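Local coordinates for xylose isomerase domain protein (Alicyclobacillus acidocaldarius subsp. acidocaldarius, PDB 3U0H) that is probably an isomerase of the xylose isomerase-like TIM-barrel family, at residues Leu61-Leu66 with Leu96-Val101; Met136-Glu141 with Pro172-Leu177; Glu199-Val204 with Ala241-Pro246. One frame throughout, in Å; residues are numbered along the deposited sequence.

Contact 1. Residues Leu61-Leu66 with Leu96-Val101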
ATOM      1  N   LEU A  61     -33.947  14.692  -8.023  1.00 23.63           N
ATOM      2  CA  LEU A  61     -32.625  15.334  -7.907  1.00 24.23           C
ATOM      3  C   LEU A  61     -31.463  14.383  -7.568  1.00 23.05           C
ATOM      4  O   LEU A  61     -31.652  13.425  -6.875  1.00 22.90           O
ATOM      5  CB  LEU A  61     -32.662  16.519  -6.903  1.00 23.65           C
ATOM      6  CG  LEU A  61     -33.689  17.625  -7.269  1.00 25.10           C
ATOM      7  CD1 LEU A  61     -33.907  18.564  -6.107  1.00 23.54           C
ATOM      8  CD2 LEU A  61     -33.318  18.409  -8.528  1.00 24.53           C
ATOM      9  N   VAL A  62     -30.262  14.709  -8.055  1.00 23.03           N
ATOM     10  CA  VAL A  62     -29.046  13.998  -7.744  1.00 23.38           C
ATOM     11  C   VAL A  62     -27.990  14.894  -7.076  1.00 22.86           C
ATOM     12  O   VAL A  62     -27.611  15.949  -7.613  1.00 21.51           O
ATOM     13  CB  VAL A  62     -28.410  13.405  -9.012  1.00 24.60           C
ATOM     14  CG1 VAL A  62     -27.027  12.828  -8.674  1.00 23.51           C
ATOM     15  CG2 VAL A  62     -29.299  12.312  -9.642  1.00 23.59           C
ATOM     16  N   LEU A  63     -27.516  14.475  -5.897  1.00 24.08           N
ATOM     17  CA  LEU A  63     -26.489  15.249  -5.162  1.00 23.90           C
ATOM     18  C   LEU A  63     -25.231  15.175  -5.977  1.00 23.03           C
ATOM     19  O   LEU A  63     -24.747  14.111  -6.231  1.00 28.72           O
ATOM     20  CB  LEU A  63     -26.232  14.725  -3.734  1.00 23.07           C
ATOM     21  CG  LEU A  63     -25.143  15.407  -2.870  1.00 22.88           C
ATOM     22  CD1 LEU A  63     -25.638  16.801  -2.467  1.00 22.92           C
ATOM     23  CD2 LEU A  63     -24.718  14.616  -1.626  1.00 20.33           C
ATOM     24  N   ALA A  64     -24.693  16.321  -6.355  1.00 24.42           N
ATOM     25  CA  ALA A  64     -23.543  16.400  -7.244  1.00 24.74           C
ATOM     26  C   ALA A  64     -22.185  16.007  -6.588  1.00 25.07           C
ATOM     27  O   ALA A  64     -21.279  15.533  -7.269  1.00 27.53           O
ATOM     28  CB  ALA A  64     -23.450  17.842  -7.775  1.00 21.15           C
ATOM     29  N   ASN A  65     -22.007  16.320  -5.303  1.00 24.16           N
ATOM     30  CA  ASN A  65     -20.671  16.306  -4.686  1.00 22.93           C
ATOM     31  C   ASN A  65     -20.759  16.417  -3.167  1.00 23.37           C
ATOM     32  O   ASN A  65     -21.767  16.882  -2.606  1.00 20.81           O
ATOM     33  CB  ASN A  65     -19.901  17.510  -5.228  1.00 24.69           C
ATOM     34  CG  ASN A  65     -18.469  17.632  -4.719  1.00 25.04           C
ATOM     35  OD1 ASN A  65     -17.645  16.690  -4.804  1.00 25.42           O
ATOM     36  ND2 ASN A  65     -18.151  18.832  -4.215  1.00 24.81           N
ATOM     37  N   LEU A  66     -19.692  15.981  -2.491  1.00 21.95           N
ATOM     38  CA  LEU A  66     -19.552  16.228  -1.110  1.00 20.55           C
ATOM     39  C   LEU A  66     -18.326  17.060  -0.861  1.00 22.50           C
ATOM     40  O   LEU A  66     -17.177  16.529  -0.889  1.00 23.15           O
ATOM     41  CB  LEU A  66     -19.412  14.894  -0.365  1.00 21.77           C
ATOM     42  CG  LEU A  66     -18.972  14.912   1.111  1.00 21.71           C
ATOM     43  CD1 LEU A  66     -19.940  15.813   1.933  1.00 20.28           C
ATOM     44  CD2 LEU A  66     -18.859  13.493   1.741  1.00 20.91           C
ATOM     45  N   LEU A  96     -27.309   9.550  -2.225  1.00 28.48           N
ATOM     46  CA  LEU A  96     -27.942  10.692  -2.852  1.00 28.13           C
ATOM     47  C   LEU A  96     -27.343  11.051  -4.227  1.00 27.47           C
ATOM     48  O   LEU A  96     -27.834  11.992  -4.882  1.00 24.99           O
ATOM     49  CB  LEU A  96     -27.764  11.898  -1.940  1.00 28.01           C
ATOM     50  CG  LEU A  96     -28.431  11.770  -0.563  1.00 28.47           C
ATOM     51  CD1 LEU A  96     -28.023  12.905   0.388  1.00 26.89           C
ATOM     52  CD2 LEU A  96     -29.931  11.787  -0.816  1.00 28.54           C
ATOM     53  N   GLY A  97     -26.269  10.349  -4.623  1.00 26.21           N
ATOM     54  CA  GLY A  97     -25.703  10.443  -5.968  1.00 25.89           C
ATOM     55  C   GLY A  97     -24.282  11.011  -6.126  1.00 26.04           C
ATOM     56  O   GLY A  97     -23.772  11.079  -7.231  1.00 26.03           O
ATOM     57  N   ALA A  98     -23.665  11.460  -5.054  1.00 26.38           N
ATOM     58  CA  ALA A  98     -22.364  12.130  -5.135  1.00 25.28           C
ATOM     59  C   ALA A  98     -21.332  11.022  -5.436  1.00 25.39           C
ATOM     60  O   ALA A  98     -21.455   9.945  -4.848  1.00 26.63           O
ATOM     61  CB  ALA A  98     -22.071  12.781  -3.782  1.00 21.48           C
ATOM     62  N   ARG A  99     -20.338  11.260  -6.308  1.00 28.38           N
ATOM     63  CA  ARG A  99     -19.170  10.312  -6.521  1.00 32.43           C
ATOM     64  C   ARG A  99     -17.790  10.851  -6.097  1.00 29.11           C
ATOM     65  O   ARG A  99     -16.770  10.207  -6.304  1.00 30.78           O
ATOM     66  CB  ARG A  99     -19.053   9.912  -7.999  1.00 39.22           C
ATOM     67  CG  ARG A  99     -20.165   9.001  -8.504  1.00 50.34           C
ATOM     68  CD  ARG A  99     -20.204   7.675  -7.725  1.00 62.68           C
ATOM     69  NE  ARG A  99     -21.259   7.681  -6.692  1.00 71.03           N
ATOM     70  CZ  ARG A  99     -22.523   7.274  -6.866  1.00 74.16           C
ATOM     71  NH1 ARG A  99     -22.943   6.775  -8.038  1.00 75.27           N
ATOM     72  NH2 ARG A  99     -23.380   7.357  -5.851  1.00 65.17           N
ATOM     73  N   SER A 100     -17.780  12.035  -5.513  1.00 27.71           N
ATOM     74  CA  SER A 100     -16.594  12.877  -5.379  1.00 26.68           C
ATOM     75  C   SER A 100     -16.662  13.571  -4.031  1.00 25.95           C
ATOM     76  O   SER A 100     -17.728  13.950  -3.559  1.00 24.42           O
ATOM     77  CB  SER A 100     -16.624  13.958  -6.446  1.00 26.35           C
ATOM     78  OG  SER A 100     -17.947  14.549  -6.583  1.00 27.61           O
ATOM     79  N   VAL A 101     -15.502  13.796  -3.459  1.00 25.26           N
ATOM     80  CA  VAL A 101     -15.345  14.578  -2.273  1.00 25.19           C
ATOM     81  C   VAL A 101     -14.285  15.605  -2.634  1.00 25.08           C
ATOM     82  O   VAL A 101     -13.261  15.234  -3.220  1.00 29.15           O
ATOM     83  CB  VAL A 101     -14.878  13.700  -1.103  1.00 22.23           C
ATOM     84  CG1 VAL A 101     -14.635  14.535   0.106  1.00 19.95           C
ATOM     85  CG2 VAL A 101     -15.899  12.611  -0.843  1.00 23.43           C
TER
HETATM   86  O   HOH W   1     -30.534  11.346  -5.793  1.00 48.89           O
HETATM   87  O   HOH W   2     -22.296  12.973  -8.824  1.00 48.65           O
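Leu63 and Leu96 meet through their CB atoms where the chain leaving helix 86-95 comes up beside strand 62-67 of a TIM barrel. Their side chains cross at a slant, with Leu63 CB 3.7 Å from Leu96 CB. A chi1 of 178° sets CG of Leu63 beside its carbonyl carbon, from where CD2 reaches the methyl of Ala98 at 3.9 Å. Phe56 of helix 49-57 and Cys93 of helix 86-95 pack on the same leucine, which places this cluster in the layer between barrel and helices. The backbone supports it: Leu63 N donates to Leu96 O at 2.7 Å, and one water bridges that same carbonyl to Leu61 O. Gly97, at positive phi, ends helix 86-95 in a Schellman motif. A side chain there would collide with Val62 CG1 as well as with the preceding carbonyl, so glycine suits both the turn and the close passage of Val62. Further along, the chains join as true strands. Leu66 N donates to Ser100 O at 3.0 Å, and Leu66 and Val101 form a parallel bridge with their side chains side by side, pointing the same way. Leu66 CD2 lies 4.0 Å from Val101 CG2, while beneath this apolar pair the CA of Val101 directs its hydrogen at Leu66 O, 3.0 Å away.

Contact 2. Residues Met136-Glu141 with Pro172-Leu177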
HETATM    1  N   MSE A 136     -14.896   6.388  -4.502  1.00 27.58           N
HETATM    2  CA  MSE A 136     -15.054   7.832  -4.617  1.00 25.70           C
HETATM    3  C   MSE A 136     -13.688   8.478  -4.799  1.00 25.51           C
HETATM    4  O   MSE A 136     -12.625   7.975  -4.344  1.00 22.89           O
HETATM    5  CB  MSE A 136     -15.826   8.365  -3.424  1.00 27.83           C
HETATM    6  CG  MSE A 136     -17.341   8.061  -3.428  1.00 29.10           C
HETATM    7 SE   MSE A 136     -18.215   8.566  -1.731  1.00 29.13          SE
HETATM    8  CE  MSE A 136     -19.034  10.287  -2.181  1.00 25.87           C
ATOM      9  N   ARG A 137     -13.691   9.564  -5.531  1.00 24.67           N
ATOM     10  CA  ARG A 137     -12.446  10.286  -5.740  1.00 23.32           C
ATOM     11  C   ARG A 137     -12.462  11.620  -5.018  1.00 23.46           C
ATOM     12  O   ARG A 137     -13.533  12.214  -4.782  1.00 24.26           O
ATOM     13  CB  ARG A 137     -12.195  10.508  -7.239  1.00 23.98           C
ATOM     14  CG  ARG A 137     -11.847   9.268  -8.077  1.00 25.11           C
ATOM     15  CD  ARG A 137     -12.096   9.512  -9.581  1.00 26.01           C
ATOM     16  NE  ARG A 137     -13.525   9.762  -9.835  1.00 26.68           N
ATOM     17  CZ  ARG A 137     -14.023  10.603 -10.721  1.00 26.20           C
ATOM     18  NH1 ARG A 137     -13.273  11.327 -11.503  1.00 29.37           N
ATOM     19  NH2 ARG A 137     -15.309  10.714 -10.817  1.00 29.67           N
ATOM     20  N   VAL A 138     -11.249  12.074  -4.685  1.00 22.96           N
ATOM     21  CA  VAL A 138     -10.974  13.353  -4.110  1.00 21.83           C
ATOM     22  C   VAL A 138     -10.549  14.309  -5.225  1.00 22.10           C
ATOM     23  O   VAL A 138      -9.636  14.058  -5.989  1.00 27.71           O
ATOM     24  CB  VAL A 138      -9.857  13.238  -3.029  1.00 23.31           C
ATOM     25  CG1 VAL A 138      -9.485  14.620  -2.412  1.00 22.07           C
ATOM     26  CG2 VAL A 138     -10.295  12.265  -1.955  1.00 21.26           C
ATOM     27  N   GLY A 139     -11.247  15.402  -5.351  1.00 22.17           N
ATOM     28  CA  GLY A 139     -10.806  16.447  -6.248  1.00 22.10           C
ATOM     29  C   GLY A 139     -10.383  17.659  -5.439  1.00 21.22           C
ATOM     30  O   GLY A 139     -11.080  18.116  -4.526  1.00 25.47           O
ATOM     31  N   LEU A 140      -9.203  18.144  -5.751  1.00 21.72           N
ATOM     32  CA  LEU A 140      -8.584  19.225  -5.020  1.00 21.53           C
ATOM     33  C   LEU A 140      -8.701  20.419  -5.938  1.00 20.43           C
ATOM     34  O   LEU A 140      -8.261  20.375  -7.079  1.00 22.76           O
ATOM     35  CB  LEU A 140      -7.107  18.884  -4.747  1.00 19.68           C
ATOM     36  CG  LEU A 140      -6.879  17.733  -3.820  1.00 20.00           C
ATOM     37  CD1 LEU A 140      -5.409  17.419  -3.528  1.00 19.91           C
ATOM     38  CD2 LEU A 140      -7.623  17.927  -2.493  1.00 18.69           C
ATOM     39  N   GLU A 141      -9.328  21.465  -5.452  1.00 20.82           N
ATOM     40  CA  GLU A 141      -9.400  22.708  -6.172  1.00 22.02           C
ATOM     41  C   GLU A 141      -8.151  23.590  -6.078  1.00 20.63           C
ATOM     42  O   GLU A 141      -7.905  24.191  -5.039  1.00 20.56           O
ATOM     43  CB  GLU A 141     -10.628  23.488  -5.693  1.00 22.69           C
ATOM     44  CG  GLU A 141     -10.880  24.757  -6.496  1.00 25.61           C
ATOM     45  CD  GLU A 141     -12.140  25.494  -6.031  1.00 28.90           C
ATOM     46  OE1 GLU A 141     -12.815  25.075  -5.060  1.00 25.45           O
ATOM     47  OE2 GLU A 141     -12.474  26.500  -6.670  1.00 36.81           O
ATOM     48  N   PRO A 172      -4.112   6.972  -5.287  1.00 25.13           N
ATOM     49  CA  PRO A 172      -4.489   6.809  -6.706  1.00 23.76           C
ATOM     50  C   PRO A 172      -5.830   7.492  -7.096  1.00 24.04           C
ATOM     51  O   PRO A 172      -6.048   7.810  -8.257  1.00 26.18           O
ATOM     52  CB  PRO A 172      -4.578   5.297  -6.847  1.00 25.65           C
ATOM     53  CG  PRO A 172      -4.939   4.761  -5.451  1.00 25.48           C
ATOM     54  CD  PRO A 172      -4.482   5.802  -4.453  1.00 25.52           C
ATOM     55  N   ASN A 173      -6.673   7.815  -6.126  1.00 22.98           N
ATOM     56  CA  ASN A 173      -7.971   8.403  -6.402  1.00 23.38           C
ATOM     57  C   ASN A 173      -8.042   9.899  -6.174  1.00 23.33           C
ATOM     58  O   ASN A 173      -9.153  10.395  -5.826  1.00 23.50           O
ATOM     59  CB  ASN A 173      -9.110   7.729  -5.561  1.00 24.13           C
ATOM     60  CG  ASN A 173      -8.890   7.840  -4.066  1.00 20.97           C
ATOM     61  OD1 ASN A 173      -7.759   7.825  -3.617  1.00 20.93           O
ATOM     62  ND2 ASN A 173      -9.956   7.885  -3.293  1.00 19.21           N
ATOM     63  N   VAL A 174      -6.937  10.627  -6.394  1.00 21.64           N
ATOM     64  CA  VAL A 174      -6.914  12.088  -6.172  1.00 21.28           C
ATOM     65  C   VAL A 174      -6.704  12.823  -7.464  1.00 23.27           C
ATOM     66  O   VAL A 174      -5.775  12.524  -8.199  1.00 22.34           O
ATOM     67  CB  VAL A 174      -5.874  12.538  -5.111  1.00 20.82           C
ATOM     68  CG1 VAL A 174      -5.873  14.055  -4.883  1.00 18.40           C
ATOM     69  CG2 VAL A 174      -6.213  11.855  -3.791  1.00 19.45           C
ATOM     70  N   GLY A 175      -7.610  13.781  -7.736  1.00 22.68           N
ATOM     71  CA  GLY A 175      -7.552  14.565  -8.957  1.00 22.07           C
ATOM     72  C   GLY A 175      -7.847  16.032  -8.728  1.00 21.90           C
ATOM     73  O   GLY A 175      -7.481  16.587  -7.711  1.00 21.10           O
ATOM     74  N   ALA A 176      -8.544  16.626  -9.669  1.00 19.40           N
ATOM     75  CA  ALA A 176      -8.767  18.026  -9.648  1.00 22.04           C
ATOM     76  C   ALA A 176     -10.262  18.390  -9.622  1.00 20.33           C
ATOM     77  O   ALA A 176     -11.113  17.763 -10.261  1.00 20.41           O
ATOM     78  CB  ALA A 176      -8.037  18.680 -10.866  1.00 19.96           C
ATOM     79  N   LEU A 177     -10.577  19.444  -8.893  1.00 22.37           N
ATOM     80  CA  LEU A 177     -11.843  20.180  -9.099  1.00 22.33           C
ATOM     81  C   LEU A 177     -11.356  21.321  -9.967  1.00 22.45           C
ATOM     82  O   LEU A 177     -10.532  22.088  -9.523  1.00 23.68           O
ATOM     83  CB  LEU A 177     -12.410  20.705  -7.747  1.00 22.54           C
ATOM     84  CG  LEU A 177     -13.870  21.232  -7.667  1.00 22.50           C
ATOM     85  CD1 LEU A 177     -14.196  21.645  -6.215  1.00 22.71           C
ATOM     86  CD2 LEU A 177     -14.062  22.459  -8.570  1.00 21.79           C
TER
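Strands 137-141 and 174-177 run parallel in register, Val138 beside Val174 and Leu140 beside Ala176, their axes 3.7 Å apart at closest approach and crossing at -46°, the twisted pairing of neighbouring strands in a TIM barrel. Gly175 is gripped through both its N and its O, by Val138 O and Leu140 N. On the helix-facing side Leu140 CD1 meets Val174 CG1 at 3.7 Å, the two side chains slanting across each other under helices 113-131 and 159-169. On the other side, facing the barrel interior, Glu141 CB rests on Leu177 CB.

Just ahead of strand 174-177, Asn173 adds a side-chain bond. Its CG stands between the backbone N and the carbonyl carbon (chi1 59°), which turns ND2 straight at Met136 O, a bond of 2.9 Å and 176° that lies in both the amide plane and the carbonyl plane. ND2 also donates to Ala128 O of helix 113-131. A leucine here, lacking the amide, would probably leave the carbonyls of Met136 and Ala128 without this partner and weaken the tie between helix and strand. Arg137 passes Asn173 in the opposite direction on its way to Glu199 O, with its CG 4.0 Å from Asn173 CB.

Contact 3. Residues Glu199-Val204 with Ala241-Pro246; sequences EKVVYV and AGYRGP
CG of Tyr243 lies anti to the backbone N (chi1 -176°), sending the ring across the segment 201-204, and with CG1 of Val204 likewise anti to its own N (chi1 174°), CG2 is left beside that N and meets the ring. The methyl stands over one face, 3.6 Å from the ring centroid and 19° off the normal, a CH-pi contact. Gly245 N lies above the opposite face, offset toward the rim, so the ring is sandwiched between a side chain of one segment and the backbone of its own. The Val201 side chain crosses the tyrosine at about a right angle. Its CG1 sits above the ring plane near CD1, 3.5 Å from that atom and on the side that Val204 CG2 occupies, while its carbonyl O approaches the same CD1 at the ring edge, near the ring plane. Val201 CG2 also reaches Ala241 CB, at the end of helix 231-241.

This is the stretch of the TIM barrel where that helix hands over to the last strand, 246-249, alongside strand 201-206; Gly242, the C-prime residue of a Schellman motif, turns the chain out of the helix. Arg244 NE forms a salt bridge with Glu53 of the second subunit.

Tyr203 leaves its strand away from segment 241-246, yet its ring swings back to Pro246, and its hydroxyl is hydrogen-bonded to Asp34. The edge of the ring meets the proline, with Tyr203 CE1 3.8 Å from Pro246 CG, the two side chains crossing at about a right angle. The Tyr243 hydroxyl donates to Pro246 O at 2.6 Å, fixing the far end of the ring to the start of the strand.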
ATOM      1  N   GLU A 199     -10.344  10.522 -15.349  1.00 23.69           N
ATOM      2  CA  GLU A 199     -10.643  10.234 -13.982  1.00 25.05           C
ATOM      3  C   GLU A 199     -10.046  11.328 -13.092  1.00 25.49           C
ATOM      4  O   GLU A 199     -10.433  11.443 -11.920  1.00 24.18           O
ATOM      5  CB  GLU A 199     -10.128   8.859 -13.559  1.00 25.07           C
ATOM      6  CG  GLU A 199      -8.600   8.733 -13.513  1.00 25.84           C
ATOM      7  CD  GLU A 199      -8.055   8.263 -14.840  1.00 27.24           C
ATOM      8  OE1 GLU A 199      -8.875   8.248 -15.806  1.00 25.60           O
ATOM      9  OE2 GLU A 199      -6.855   7.864 -14.895  1.00 26.15           O
ATOM     10  N   LYS A 200      -9.163  12.157 -13.650  1.00 23.03           N
ATOM     11  CA  LYS A 200      -8.588  13.271 -12.868  1.00 23.33           C
ATOM     12  C   LYS A 200      -9.427  14.557 -12.842  1.00 22.56           C
ATOM     13  O   LYS A 200      -9.229  15.430 -11.962  1.00 21.72           O
ATOM     14  CB  LYS A 200      -7.196  13.562 -13.330  1.00 24.86           C
ATOM     15  CG  LYS A 200      -6.269  12.406 -13.086  1.00 25.08           C
ATOM     16  CD  LYS A 200      -5.939  12.253 -11.621  1.00 27.45           C
ATOM     17  CE  LYS A 200      -4.771  11.249 -11.433  1.00 30.44           C
ATOM     18  NZ  LYS A 200      -5.293  10.007 -10.761  1.00 32.70           N
ATOM     19  N   VAL A 201     -10.421  14.640 -13.736  1.00 20.01           N
ATOM     20  CA  VAL A 201     -11.441  15.684 -13.651  1.00 19.35           C
ATOM     21  C   VAL A 201     -12.610  15.153 -12.779  1.00 20.87           C
ATOM     22  O   VAL A 201     -13.488  14.367 -13.254  1.00 19.38           O
ATOM     23  CB  VAL A 201     -11.938  16.131 -15.023  1.00 19.55           C
ATOM     24  CG1 VAL A 201     -12.802  17.384 -14.863  1.00 21.54           C
ATOM     25  CG2 VAL A 201     -10.787  16.396 -15.976  1.00 19.50           C
ATOM     26  N   VAL A 202     -12.584  15.551 -11.502  1.00 19.74           N
ATOM     27  CA  VAL A 202     -13.480  15.015 -10.489  1.00 19.44           C
ATOM     28  C   VAL A 202     -14.772  15.829 -10.480  1.00 21.52           C
ATOM     29  O   VAL A 202     -15.835  15.260 -10.349  1.00 21.06           O
ATOM     30  CB  VAL A 202     -12.801  15.045  -9.097  1.00 19.72           C
ATOM     31  CG1 VAL A 202     -13.736  14.529  -7.994  1.00 19.27           C
ATOM     32  CG2 VAL A 202     -11.491  14.208  -9.103  1.00 18.60           C
ATOM     33  N   TYR A 203     -14.670  17.165 -10.568  1.00 21.52           N
ATOM     34  CA  TYR A 203     -15.815  18.019 -10.478  1.00 22.51           C
ATOM     35  C   TYR A 203     -15.430  19.364 -11.086  1.00 23.63           C
ATOM     36  O   TYR A 203     -14.268  19.694 -11.196  1.00 24.47           O
ATOM     37  CB  TYR A 203     -16.276  18.103  -8.995  1.00 24.31           C
ATOM     38  CG  TYR A 203     -17.573  18.866  -8.672  1.00 22.82           C
ATOM     39  CD1 TYR A 203     -18.743  18.628  -9.381  1.00 23.32           C
ATOM     40  CD2 TYR A 203     -17.623  19.790  -7.618  1.00 24.52           C
ATOM     41  CE1 TYR A 203     -19.903  19.332  -9.096  1.00 24.85           C
ATOM     42  CE2 TYR A 203     -18.805  20.475  -7.286  1.00 24.08           C
ATOM     43  CZ  TYR A 203     -19.931  20.244  -8.035  1.00 24.56           C
ATOM     44  OH  TYR A 203     -21.111  20.909  -7.758  1.00 30.46           O
ATOM     45  N   VAL A 204     -16.422  20.101 -11.547  1.00 23.81           N
ATOM     46  CA  VAL A 204     -16.174  21.247 -12.379  1.00 23.62           C
ATOM     47  C   VAL A 204     -17.009  22.421 -11.914  1.00 25.10           C
ATOM     48  O   VAL A 204     -18.196  22.263 -11.579  1.00 25.05           O
ATOM     49  CB  VAL A 204     -16.490  20.903 -13.842  1.00 24.15           C
ATOM     50  CG1 VAL A 204     -16.370  22.147 -14.716  1.00 23.03           C
ATOM     51  CG2 VAL A 204     -15.552  19.778 -14.290  1.00 20.96           C
ATOM     52  N   ALA A 241     -10.996  15.759 -22.468  1.00 24.20           N
ATOM     53  CA  ALA A 241     -10.507  14.950 -21.350  1.00 23.86           C
ATOM     54  C   ALA A 241     -11.336  13.714 -21.128  1.00 23.17           C
ATOM     55  O   ALA A 241     -10.788  12.685 -20.791  1.00 26.58           O
ATOM     56  CB  ALA A 241     -10.482  15.756 -20.088  1.00 21.38           C
ATOM     57  N   GLY A 242     -12.664  13.840 -21.257  1.00 22.95           N
ATOM     58  CA  GLY A 242     -13.602  12.769 -21.009  1.00 22.39           C
ATOM     59  C   GLY A 242     -14.492  13.007 -19.795  1.00 23.28           C
ATOM     60  O   GLY A 242     -15.058  12.088 -19.248  1.00 24.25           O
ATOM     61  N   TYR A 243     -14.643  14.239 -19.354  1.00 25.71           N
ATOM     62  CA  TYR A 243     -15.548  14.521 -18.232  1.00 25.88           C
ATOM     63  C   TYR A 243     -17.017  14.460 -18.665  1.00 25.11           C
ATOM     64  O   TYR A 243     -17.372  15.015 -19.696  1.00 22.13           O
ATOM     65  CB  TYR A 243     -15.260  15.896 -17.703  1.00 26.87           C
ATOM     66  CG  TYR A 243     -16.077  16.240 -16.500  1.00 25.19           C
ATOM     67  CD1 TYR A 243     -15.786  15.657 -15.284  1.00 23.41           C
ATOM     68  CD2 TYR A 243     -17.129  17.166 -16.575  1.00 23.96           C
ATOM     69  CE1 TYR A 243     -16.521  15.963 -14.167  1.00 25.58           C
ATOM     70  CE2 TYR A 243     -17.898  17.484 -15.451  1.00 24.24           C
ATOM     71  CZ  TYR A 243     -17.579  16.888 -14.241  1.00 24.60           C
ATOM     72  OH  TYR A 243     -18.285  17.150 -13.078  1.00 25.52           O
ATOM     73  N   ARG A 244     -17.842  13.769 -17.885  1.00 26.00           N
ATOM     74  CA  ARG A 244     -19.242  13.542 -18.233  1.00 30.63           C
ATOM     75  C   ARG A 244     -20.117  13.661 -16.992  1.00 36.29           C
ATOM     76  O   ARG A 244     -20.846  12.708 -16.664  1.00 49.67           O
ATOM     77  CB  ARG A 244     -19.469  12.113 -18.812  1.00 27.65           C
ATOM     78  CG  ARG A 244     -18.685  11.784 -20.068  1.00 25.22           C
ATOM     79  CD  ARG A 244     -19.147  12.600 -21.261  1.00 22.63           C
ATOM     80  NE  ARG A 244     -18.438  12.224 -22.485  1.00 21.93           N
ATOM     81  CZ  ARG A 244     -17.325  12.780 -22.952  1.00 22.86           C
ATOM     82  NH1 ARG A 244     -16.714  13.800 -22.284  1.00 20.39           N
ATOM     83  NH2 ARG A 244     -16.782  12.281 -24.101  1.00 21.30           N
ATOM     84  N   GLY A 245     -20.058  14.784 -16.300  1.00 30.81           N
ATOM     85  CA  GLY A 245     -20.871  14.965 -15.119  1.00 28.20           C
ATOM     86  C   GLY A 245     -21.285  16.408 -14.937  1.00 27.58           C
ATOM     87  O   GLY A 245     -21.426  17.152 -15.904  1.00 26.66           O
ATOM     88  N   PRO A 246     -21.533  16.801 -13.683  1.00 27.82           N
ATOM     89  CA  PRO A 246     -22.112  18.100 -13.396  1.00 25.48           C
ATOM     90  C   PRO A 246     -21.135  19.227 -13.483  1.00 23.55           C
ATOM     91  O   PRO A 246     -19.942  19.098 -13.090  1.00 21.15           O
ATOM     92  CB  PRO A 246     -22.570  17.964 -11.935  1.00 29.23           C
ATOM     93  CG  PRO A 246     -21.720  16.870 -11.369  1.00 29.41           C
ATOM     94  CD  PRO A 246     -21.642  15.907 -12.517  1.00 29.60           C
TER

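How the contacts relate
The three contacts follow one another along the chain, each closing before the next opens, and all belong to the single eight-stranded parallel barrel. Their centres lie about 14 Å (1 and 2), 13 Å (1 and 3) and 10 Å (2 and 3) apart. Strands 100-104 and 137-141 are neighbours, so Val101 joins contact 1 to contact 2 through probable backbone bonds to Arg137 and Gly139. Strands 174-179 and 201-206 likewise link contact 2 to contact 3, through a probable bond from Ala176 N to Lys200 O. Contacts 1 and 3 meet across the barrel interior, where Ser100 packs on Val202 and Asn65 on Tyr203. Contacts 2 and 3 also touch the second subunit, tying this part of the barrel to the assembly.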